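Local atomic coordinates of phosphomethylpyrimidine kinase (Pyrococcus furiosus, PDB entry 2PB9), a protein that probably phosphorylates hydroxymethylpyrimidine and its monophosphate and, through the ThiN-family C-terminal domain described here, joins the resulting diphosphate to hydroxyethylthiazole phosphate, giving thiamine phosphate. Residues Glu178-Glu181 with Lys182-Leu186. Sequence-based numbering, arbitrary orientation.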
loop_
_atom_site.group_PDB
_atom_site.type_symbol
_atom_site.label_atom_id
_atom_site.label_comp_id
_atom_site.label_asym_id
_atom_site.label_seq_id
_atom_site.Cartn_x
_atom_site.Cartn_y
_atom_site.Cartn_z
ATOM N N GLU A 178 1.054 34.439 10.514
ATOM C CA GLU A 178 0.018 33.633 11.145
ATOM C C GLU A 178 0.354 32.152 11.090
ATOM O O GLU A 178 0.110 31.407 12.045
ATOM C CB GLU A 178 -1.326 33.900 10.480
ATOM C CG GLU A 178 -1.938 35.202 10.949
ATOM C CD GLU A 178 -3.215 35.550 10.220
ATOM O OE1 GLU A 178 -4.024 34.619 9.956
ATOM O OE2 GLU A 178 -3.408 36.758 9.926
ATOM N N VAL A 179 0.918 31.730 9.966
ATOM C CA VAL A 179 1.293 30.341 9.810
ATOM C C VAL A 179 2.333 30.059 10.887
ATOM O O VAL A 179 2.158 29.170 11.728
ATOM C CB VAL A 179 1.888 30.071 8.404
ATOM C CG1 VAL A 179 2.459 28.659 8.337
ATOM C CG2 VAL A 179 0.807 30.251 7.329
ATOM N N LEU A 180 3.405 30.843 10.876
ATOM C CA LEU A 180 4.463 30.668 11.856
ATOM C C LEU A 180 3.940 30.663 13.288
ATOM O O LEU A 180 4.532 30.037 14.166
ATOM C CB LEU A 180 5.515 31.758 11.710
ATOM C CG LEU A 180 6.697 31.541 12.651
ATOM C CD1 LEU A 180 7.208 30.109 12.546
ATOM C CD2 LEU A 180 7.785 32.523 12.305
ATOM N N GLU A 181 2.830 31.353 13.529
ATOM C CA GLU A 181 2.285 31.405 14.874
ATOM C C GLU A 181 1.683 30.069 15.286
ATOM O O GLU A 181 1.807 29.668 16.438
ATOM C CB GLU A 181 1.262 32.539 14.989
ATOM C CG GLU A 181 1.885 33.914 14.698
ATOM C CD GLU A 181 0.970 35.102 15.012
ATOM O OE1 GLU A 181 0.678 35.325 16.210
ATOM O OE2 GLU A 181 0.553 35.815 14.067
ATOM N N LYS A 182 1.045 29.369 14.355
ATOM C CA LYS A 182 0.454 28.071 14.671
ATOM C C LYS A 182 1.592 27.108 14.994
ATOM O O LYS A 182 1.493 26.279 15.895
ATOM C CB LYS A 182 -0.323 27.510 13.473
ATOM C CG LYS A 182 -1.415 28.388 12.917
ATOM C CD LYS A 182 -2.751 28.074 13.535
ATOM C CE LYS A 182 -3.833 28.995 12.991
ATOM N NZ LYS A 182 -3.533 30.437 13.273
ATOM N N ILE A 183 2.674 27.218 14.234
ATOM C CA ILE A 183 3.823 26.352 14.430
ATOM C C ILE A 183 4.421 26.582 15.807
ATOM O O ILE A 183 4.753 25.631 16.522
ATOM C CB ILE A 183 4.893 26.607 13.349
ATOM C CG1 ILE A 183 4.318 26.265 11.973
ATOM C CG2 ILE A 183 6.142 25.776 13.631
ATOM C CD1 ILE A 183 3.847 24.824 11.836
ATOM N N LYS A 184 4.561 27.852 16.173
ATOM C CA LYS A 184 5.107 28.209 17.472
ATOM C C LYS A 184 4.315 27.496 18.568
ATOM O O LYS A 184 4.902 26.939 19.501
ATOM C CB LYS A 184 5.059 29.730 17.661
ATOM C CG LYS A 184 6.202 30.494 16.958
ATOM C CD LYS A 184 5.918 31.995 16.901
ATOM C CE LYS A 184 7.119 32.844 17.324
ATOM N NZ LYS A 184 8.331 32.597 16.500
HETATM N N MSE A 185 2.989 27.497 18.439
HETATM C CA MSE A 185 2.109 26.838 19.409
HETATM C C MSE A 185 2.456 25.361 19.517
HETATM O O MSE A 185 2.549 24.799 20.614
HETATM C CB MSE A 185 0.647 26.937 18.974
HETATM C CG MSE A 185 -0.003 28.294 19.098
HETATM SE SE MSE A 185 -1.842 28.203 18.443
HETATM C CE MSE A 185 -1.698 29.459 16.962
ATOM N N LEU A 186 2.629 24.744 18.354
ATOM C CA LEU A 186 2.943 23.326 18.247
ATOM C C LEU A 186 4.121 22.914 19.117
ATOM O O LEU A 186 4.372 21.730 19.314
ATOM C CB LEU A 186 3.225 22.973 16.787
ATOM C CG LEU A 186 3.232 21.489 16.435
ATOM C CD1 LEU A 186 1.917 20.859 16.860
ATOM C CD2 LEU A 186 3.446 21.325 14.942
#
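Val179 O accepts two backbone N-H groups: Ile183 N at 3.2 Å, almost straight at hydrogen, and Lys182 N in a weak bond bent to 126°. Lys182 N gives its regular i to i+4 alpha-helical bond to Glu178 O, and the weak one to Val179 O is an added i+3 branch. Lys184 N to Leu180 O, 3.0 Å, and Met185 N to Glu181 O continue the ladder in helix 176-185, the last helix of this ThiN-family C-terminal domain.

The helix is amphipathic. Val179, Leu180 and Ile183 are buried, as suits branched apolar chains: Val179 packs on strand 94-98, Leu180 on helix 5-21, and Ile183 on both that helix and strand 168-173. Along this inner side, Leu180 CD1 comes to 4.3 Å from CB of Ile183.

Longer, flexible chains occupy the flanks. Lys184 has CG beside its own backbone N (chi1 -80°), which lays CG 3.3 Å from Leu180 O; bends farther along carry the ammonium group alongside Leu180 CD2, where it forms a salt bridge with Glu18 of helix 5-21. Glu178 pairs with Arg174, and its OE1 stays 5.4 Å from Lys182 NZ, too far for a direct salt bridge, although the opposite charges may still attract weakly. Lys182 instead spends its aliphatic part on packing, with CG beyond the oxygen of the Glu178 carbonyl and its side chain against Val171. Met185 is selenomethionine, whose unbranched chain bends at chi3 (-118°) and folds back along the helix, bringing methyl CE of Met185 to 3.6 Å from Glu181 O.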